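Local coordinates for protein pseudoperoxidase (Leishmania major, PDB 5VIA) that binds heme b and belongs to the heme peroxidase family, although it is regarded as a pseudoperoxidase, at residues N125-K128 and V134-I137; V203-Y208 and A213-T218. One frame throughout, in Å; residues are numbered along the deposited sequence.

Contact 1: N125-K128 and V134-I137; sequences NIPK and VFSI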
ATOM      1  N   ASN A 125     -18.888   2.461  -0.035  1.00 32.76           N
ATOM      2  CA  ASN A 125     -19.427   3.814   0.024  1.00 33.01           C
ATOM      3  C   ASN A 125     -19.917   4.261  -1.350  1.00 34.22           C
ATOM      4  O   ASN A 125     -19.394   3.827  -2.381  1.00 34.69           O
ATOM      5  CB  ASN A 125     -18.349   4.756   0.547  1.00 32.02           C
ATOM      6  CG  ASN A 125     -17.914   4.398   1.948  1.00 30.78           C
ATOM      7  OD1 ASN A 125     -18.715   3.903   2.743  1.00 31.80           O
ATOM      8  ND2 ASN A 125     -16.648   4.624   2.257  1.00 30.88           N
ATOM      9  N   ILE A 126     -20.920   5.125  -1.367  1.00 39.88           N
ATOM     10  CA  ILE A 126     -21.500   5.606  -2.614  1.00 43.06           C
ATOM     11  C   ILE A 126     -21.221   7.099  -2.767  1.00 43.28           C
ATOM     12  O   ILE A 126     -21.540   7.882  -1.870  1.00 42.20           O
ATOM     13  CB  ILE A 126     -23.023   5.375  -2.612  1.00 46.52           C
ATOM     14  CG1 ILE A 126     -23.327   3.877  -2.502  1.00 47.21           C
ATOM     15  CG2 ILE A 126     -23.670   5.971  -3.861  1.00 48.91           C
ATOM     16  CD1 ILE A 126     -24.770   3.562  -2.146  1.00 50.55           C
ATOM     17  N   PRO A 127     -20.615   7.501  -3.897  1.00 43.37           N
ATOM     18  CA  PRO A 127     -20.298   8.919  -4.113  1.00 42.77           C
ATOM     19  C   PRO A 127     -21.527   9.812  -4.078  1.00 43.21           C
ATOM     20  O   PRO A 127     -22.634   9.362  -4.375  1.00 44.71           O
ATOM     21  CB  PRO A 127     -19.675   8.917  -5.510  1.00 44.48           C
ATOM     22  CG  PRO A 127     -19.008   7.561  -5.598  1.00 44.45           C
ATOM     23  CD  PRO A 127     -20.007   6.640  -4.933  1.00 44.51           C
ATOM     24  N   LYS A 128     -21.343  11.067  -3.688  1.00 52.91           N
ATOM     25  CA  LYS A 128     -22.461  11.999  -3.654  1.00 55.77           C
ATOM     26  C   LYS A 128     -23.009  12.274  -5.065  1.00 57.00           C
ATOM     27  O   LYS A 128     -24.220  12.357  -5.260  1.00 59.32           O
ATOM     28  CB  LYS A 128     -22.069  13.287  -2.922  1.00 58.49           C
ATOM     29  CG  LYS A 128     -21.970  13.124  -1.397  1.00 58.70           C
ATOM     30  CD  LYS A 128     -23.359  12.979  -0.760  1.00 59.54           C
ATOM     31  CE  LYS A 128     -23.279  12.686   0.744  1.00 57.23           C
ATOM     32  NZ  LYS A 128     -24.631  12.684   1.399  1.00 55.52           N
ATOM     33  N   VAL A 134     -15.680   6.727  -9.164  1.00 39.29           N
ATOM     34  CA  VAL A 134     -14.452   6.610  -8.395  1.00 38.32           C
ATOM     35  C   VAL A 134     -14.333   7.728  -7.363  1.00 35.82           C
ATOM     36  O   VAL A 134     -14.730   8.864  -7.609  1.00 37.89           O
ATOM     37  CB  VAL A 134     -13.213   6.588  -9.316  1.00 41.24           C
ATOM     38  CG1 VAL A 134     -13.376   5.499 -10.372  1.00 41.26           C
ATOM     39  CG2 VAL A 134     -13.025   7.929  -9.991  1.00 41.71           C
ATOM     40  N   PHE A 135     -13.814   7.391  -6.193  1.00 31.75           N
ATOM     41  CA  PHE A 135     -13.570   8.387  -5.158  1.00 31.51           C
ATOM     42  C   PHE A 135     -12.202   9.012  -5.368  1.00 32.49           C
ATOM     43  O   PHE A 135     -11.297   8.360  -5.890  1.00 32.26           O
ATOM     44  CB  PHE A 135     -13.626   7.733  -3.785  1.00 29.29           C
ATOM     45  CG  PHE A 135     -15.018   7.408  -3.322  1.00 30.00           C
ATOM     46  CD1 PHE A 135     -15.812   8.388  -2.743  1.00 28.42           C
ATOM     47  CD2 PHE A 135     -15.530   6.123  -3.456  1.00 30.54           C
ATOM     48  CE1 PHE A 135     -17.091   8.094  -2.302  1.00 29.71           C
ATOM     49  CE2 PHE A 135     -16.806   5.824  -3.023  1.00 30.94           C
ATOM     50  CZ  PHE A 135     -17.586   6.810  -2.433  1.00 31.36           C
ATOM     51  N   SER A 136     -12.046  10.278  -4.981  1.00 27.67           N
ATOM     52  CA  SER A 136     -10.745  10.939  -5.084  1.00 26.93           C
ATOM     53  C   SER A 136      -9.745  10.299  -4.127  1.00 27.13           C
ATOM     54  O   SER A 136     -10.123   9.637  -3.147  1.00 26.85           O
ATOM     55  CB  SER A 136     -10.868  12.431  -4.788  1.00 28.24           C
ATOM     56  OG  SER A 136     -11.071  12.627  -3.393  1.00 27.41           O
ATOM     57  N   ILE A 137      -8.465  10.499  -4.405  1.00 24.74           N
ATOM     58  CA  ILE A 137      -7.401   9.984  -3.549  1.00 23.52           C
ATOM     59  C   ILE A 137      -7.442  10.535  -2.096  1.00 23.26           C
ATOM     60  O   ILE A 137      -7.348   9.753  -1.154  1.00 22.99           O
ATOM     61  CB  ILE A 137      -6.017  10.148  -4.218  1.00 26.25           C
ATOM     62  CG1 ILE A 137      -5.922   9.209  -5.430  1.00 27.77           C
ATOM     63  CG2 ILE A 137      -4.891   9.857  -3.232  1.00 24.63           C
ATOM     64  CD1 ILE A 137      -4.593   9.283  -6.197  1.00 29.02           C
TER
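Pro127 and Phe135 meet in a CH-pi contact at the surface of the heme peroxidase fold, where the irregular chain between strand 112-113 and helix 137-142 doubles back on itself. No hydrogen bond crosses from Asn125-Lys128 to Val134-Ile137; the two pieces of loop meet through one aromatic ring. Pro127 lies over one face of the Phe135 ring, the two side chains crossing at about a right angle. Its CG lies 3.9 Å from the centroid of the Phe135 ring and 23° off the ring normal, displaced toward the rim. Pro127 CD comes closer to one corner, 3.5 Å from Phe135 CZ, and Pro127 N is 3.4 Å from the same CZ. The far end of the ring is thus pressed against the Ile126-Pro127 peptide.

At the edge of the ring, near its plane, the backbone carbonyl of Asn125 approaches, with its O 3.3 Å from Phe135 CE2; the positive rim of the aromatic probably suits this oxygen. Asn125 CB adds an apolar touch, 3.7 Å from Phe135 CZ. With CG of Phe135 anti to its own carbonyl carbon (chi1 -75°), the ring extends away from its backbone and reaches the other segment. Phe51 packs edge-to-face with the same ring, and Glu58 OE2 accepts a hydrogen bond from the Phe135 backbone N, so both ring and backbone of this residue have partners beyond the two segments. Beyond it Ser136 is the N-cap of helix 137-142, and Ile137 touches the heme, whereas the Phe135 side chain stays about 9 Å from the cofactor. The amide of Asn125 turns to a different partner: its ND2 hydrogen-bonds the backbone O of Ala49.

Contact 2: V203-Y208 and A213-T218; sequences VARTQY and ATLPQT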
ATOM      1  N   VAL A 203      -4.155   0.972 -22.050  1.00 45.26           N
ATOM      2  CA  VAL A 203      -3.958  -0.421 -21.682  1.00 45.41           C
ATOM      3  C   VAL A 203      -4.843  -1.261 -22.597  1.00 49.57           C
ATOM      4  O   VAL A 203      -6.068  -1.178 -22.530  1.00 51.38           O
ATOM      5  CB  VAL A 203      -4.266  -0.672 -20.188  1.00 43.49           C
ATOM      6  CG1 VAL A 203      -4.025  -2.121 -19.828  1.00 42.16           C
ATOM      7  CG2 VAL A 203      -3.402   0.225 -19.315  1.00 43.25           C
ATOM      8  N   ALA A 204      -4.216  -2.044 -23.470  1.00 51.80           N
ATOM      9  CA  ALA A 204      -4.943  -2.865 -24.439  1.00 54.84           C
ATOM     10  C   ALA A 204      -5.445  -4.166 -23.831  1.00 54.00           C
ATOM     11  O   ALA A 204      -4.816  -4.724 -22.931  1.00 53.38           O
ATOM     12  CB  ALA A 204      -4.066  -3.168 -25.639  1.00 57.18           C
ATOM     13  N   ARG A 205      -6.583  -4.639 -24.331  1.00 56.19           N
ATOM     14  CA  ARG A 205      -7.080  -5.970 -24.008  1.00 56.19           C
ATOM     15  C   ARG A 205      -6.121  -7.006 -24.576  1.00 56.38           C
ATOM     16  O   ARG A 205      -5.823  -6.978 -25.762  1.00 61.82           O
ATOM     17  CB  ARG A 205      -8.467  -6.173 -24.621  1.00 59.76           C
ATOM     18  CG  ARG A 205      -9.067  -7.552 -24.369  1.00 60.21           C
ATOM     19  CD  ARG A 205      -9.092  -7.869 -22.881  1.00 56.79           C
ATOM     20  NE  ARG A 205     -10.096  -7.085 -22.173  1.00 56.16           N
ATOM     21  CZ  ARG A 205     -10.114  -6.909 -20.855  1.00 54.38           C
ATOM     22  NH1 ARG A 205      -9.168  -7.448 -20.093  1.00 52.70           N
ATOM     23  NH2 ARG A 205     -11.071  -6.184 -20.291  1.00 55.12           N
ATOM     24  N   THR A 206      -5.618  -7.904 -23.730  1.00 49.95           N
ATOM     25  CA  THR A 206      -4.780  -9.020 -24.194  1.00 51.66           C
ATOM     26  C   THR A 206      -5.285 -10.333 -23.617  1.00 52.09           C
ATOM     27  O   THR A 206      -6.201 -10.351 -22.787  1.00 50.82           O
ATOM     28  CB  THR A 206      -3.298  -8.889 -23.758  1.00 50.47           C
ATOM     29  OG1 THR A 206      -3.195  -9.152 -22.349  1.00 47.49           O
ATOM     30  CG2 THR A 206      -2.744  -7.498 -24.064  1.00 50.96           C
ATOM     31  N   GLN A 207      -4.653 -11.427 -24.033  1.00 55.03           N
ATOM     32  CA  GLN A 207      -4.990 -12.750 -23.525  1.00 56.25           C
ATOM     33  C   GLN A 207      -4.535 -12.944 -22.073  1.00 52.98           C
ATOM     34  O   GLN A 207      -4.906 -13.925 -21.429  1.00 53.62           O
ATOM     35  CB  GLN A 207      -4.408 -13.845 -24.435  1.00 60.54           C
ATOM     36  CG  GLN A 207      -3.111 -14.488 -23.948  1.00 61.55           C
ATOM     37  CD  GLN A 207      -2.715 -15.707 -24.775  1.00 68.52           C
ATOM     38  OE1 GLN A 207      -2.344 -16.750 -24.231  1.00 71.29           O
ATOM     39  NE2 GLN A 207      -2.786 -15.576 -26.098  1.00 69.17           N
ATOM     40  N   TYR A 208      -3.756 -11.998 -21.556  1.00 48.63           N
ATOM     41  CA  TYR A 208      -3.179 -12.134 -20.225  1.00 46.17           C
ATOM     42  C   TYR A 208      -3.833 -11.233 -19.171  1.00 43.35           C
ATOM     43  O   TYR A 208      -3.586 -11.411 -17.977  1.00 41.49           O
ATOM     44  CB  TYR A 208      -1.667 -11.877 -20.267  1.00 45.59           C
ATOM     45  CG  TYR A 208      -0.959 -12.688 -21.322  1.00 48.48           C
ATOM     46  CD1 TYR A 208      -0.624 -14.015 -21.094  1.00 49.88           C
ATOM     47  CD2 TYR A 208      -0.639 -12.132 -22.550  1.00 50.04           C
ATOM     48  CE1 TYR A 208       0.016 -14.768 -22.064  1.00 52.76           C
ATOM     49  CE2 TYR A 208       0.003 -12.872 -23.525  1.00 52.89           C
ATOM     50  CZ  TYR A 208       0.327 -14.193 -23.280  1.00 54.25           C
ATOM     51  OH  TYR A 208       0.963 -14.946 -24.251  1.00 57.33           O
ATOM     52  N   ALA A 213     -11.702  -6.572 -15.755  1.00 45.80           N
ATOM     53  CA  ALA A 213     -12.947  -6.522 -16.516  1.00 48.80           C
ATOM     54  C   ALA A 213     -13.021  -5.262 -17.356  1.00 48.10           C
ATOM     55  O   ALA A 213     -13.444  -5.291 -18.512  1.00 50.93           O
ATOM     56  CB  ALA A 213     -14.137  -6.591 -15.561  1.00 48.45           C
ATOM     57  N   THR A 214     -12.630  -4.151 -16.746  1.00 57.26           N
ATOM     58  CA  THR A 214     -12.589  -2.871 -17.425  1.00 58.68           C
ATOM     59  C   THR A 214     -11.179  -2.297 -17.276  1.00 57.74           C
ATOM     60  O   THR A 214     -10.721  -2.020 -16.169  1.00 56.03           O
ATOM     61  CB  THR A 214     -13.679  -1.903 -16.881  1.00 63.49           C
ATOM     62  OG1 THR A 214     -13.455  -0.579 -17.384  1.00 63.98           O
ATOM     63  CG2 THR A 214     -13.681  -1.878 -15.354  1.00 61.23           C
ATOM     64  N   LEU A 215     -10.474  -2.158 -18.392  1.00 51.96           N
ATOM     65  CA  LEU A 215      -9.084  -1.707 -18.346  1.00 50.66           C
ATOM     66  C   LEU A 215      -8.999  -0.243 -17.929  1.00 48.41           C
ATOM     67  O   LEU A 215      -9.858   0.561 -18.293  1.00 50.48           O
ATOM     68  CB  LEU A 215      -8.410  -1.937 -19.700  1.00 51.03           C
ATOM     69  CG  LEU A 215      -8.291  -3.422 -20.035  1.00 50.70           C
ATOM     70  CD1 LEU A 215      -7.802  -3.628 -21.436  1.00 53.79           C
ATOM     71  CD2 LEU A 215      -7.354  -4.094 -19.052  1.00 48.17           C
ATOM     72  N   PRO A 216      -7.962   0.109 -17.160  1.00 40.36           N
ATOM     73  CA  PRO A 216      -7.878   1.480 -16.646  1.00 38.17           C
ATOM     74  C   PRO A 216      -7.631   2.496 -17.760  1.00 42.02           C
ATOM     75  O   PRO A 216      -6.964   2.187 -18.768  1.00 42.15           O
ATOM     76  CB  PRO A 216      -6.704   1.422 -15.656  1.00 38.46           C
ATOM     77  CG  PRO A 216      -5.930   0.223 -16.008  1.00 39.32           C
ATOM     78  CD  PRO A 216      -6.875  -0.748 -16.657  1.00 39.64           C
ATOM     79  N   GLN A 217      -8.181   3.694 -17.584  1.00 45.62           N
ATOM     80  CA  GLN A 217      -8.147   4.717 -18.617  1.00 46.55           C
ATOM     81  C   GLN A 217      -7.370   5.949 -18.180  1.00 46.22           C
ATOM     82  O   GLN A 217      -7.144   6.855 -18.978  1.00 48.86           O
ATOM     83  CB  GLN A 217      -9.574   5.129 -18.982  1.00 48.34           C
ATOM     84  CG  GLN A 217     -10.506   3.977 -19.350  1.00 52.92           C
ATOM     85  CD  GLN A 217     -11.894   4.460 -19.754  1.00 58.42           C
ATOM     86  OE1 GLN A 217     -12.264   5.608 -19.498  1.00 59.63           O
ATOM     87  NE2 GLN A 217     -12.668   3.583 -20.387  1.00 60.82           N
ATOM     88  N   THR A 218      -6.964   5.983 -16.914  1.00 33.08           N
ATOM     89  CA  THR A 218      -6.339   7.171 -16.355  1.00 34.94           C
ATOM     90  C   THR A 218      -4.858   6.950 -16.083  1.00 34.51           C
ATOM     91  O   THR A 218      -4.205   7.787 -15.453  1.00 35.01           O
ATOM     92  CB  THR A 218      -7.007   7.587 -15.021  1.00 32.70           C
ATOM     93  OG1 THR A 218      -6.534   6.730 -13.982  1.00 32.23           O
ATOM     94  CG2 THR A 218      -8.525   7.468 -15.122  1.00 33.81           C
TER
HETATM   95  O   HOH W   1      -6.751   2.073 -21.489  1.00 44.13           O
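The guanidinium of Arg205 carries Leu215 over one face, with Leu215 CG 3.8 Å above its plane and toward the rim, while the backbone of Ala213 and Thr214 lies at its edge; in the other flat group, the Tyr208 ring, Gln207 CG lies over the centre of one face. This surface loop of the peroxidase fold joins strand 199-200 to strand 219-224, neighbours in a three-stranded antiparallel sheet, and shows how an arginine can cover a leucine while its nitrogens bond elsewhere. Bends at chi2 (54°) and chi3 (72°) fold the Arg205 chain back toward Leu215. Two hydrogen bonds from outside the segments steady the charged end: Arg205 NH2 to Val212 O, and NH1 to Asn209 OD1.

Leu215 points into the other segment, its two methyls turning mainly to different partners. CD1 packs against backbone, 3.2 Å from Val203 O and 3.3 Å from Arg205 N; CD2 meets Val203 CG1 at 3.9 Å and also lies beside Arg205 NH1. The other Val203 branch, CG2, faces Pro216 CG at 4.2 Å. Pro216 is buried and its side chain lies about 5 Å from that of Ser169, a heme-binding residue. Farther out, an ST turn shapes the chain as Thr206 OG1 accepts from Tyr208 N. A water bridges the segments, accepting from Val203 N at 2.9 Å and donating to Pro216 O at 2.7 Å.

Both are surface contacts, each between two pieces of its own irregular loop. Contact 1 closes the loop that leads into helix 137-142, contact 2 the loop between two strands of the antiparallel sheet; they share no element, and their centres are 22 Å apart, although their nearest atoms come within about 7 Å. Their chemistry differs accordingly. One is made by an aromatic ring against proline and backbone, with no hydrogen bond between its segments. The other buries more surface, 297 against 173 Å², and combines aliphatic packing, a charged group and a bridging water. Ile137, outside the packing of contact 1, touches the heme, whereas Pro216, which packs in contact 2, has its side chain about 7 Å from it.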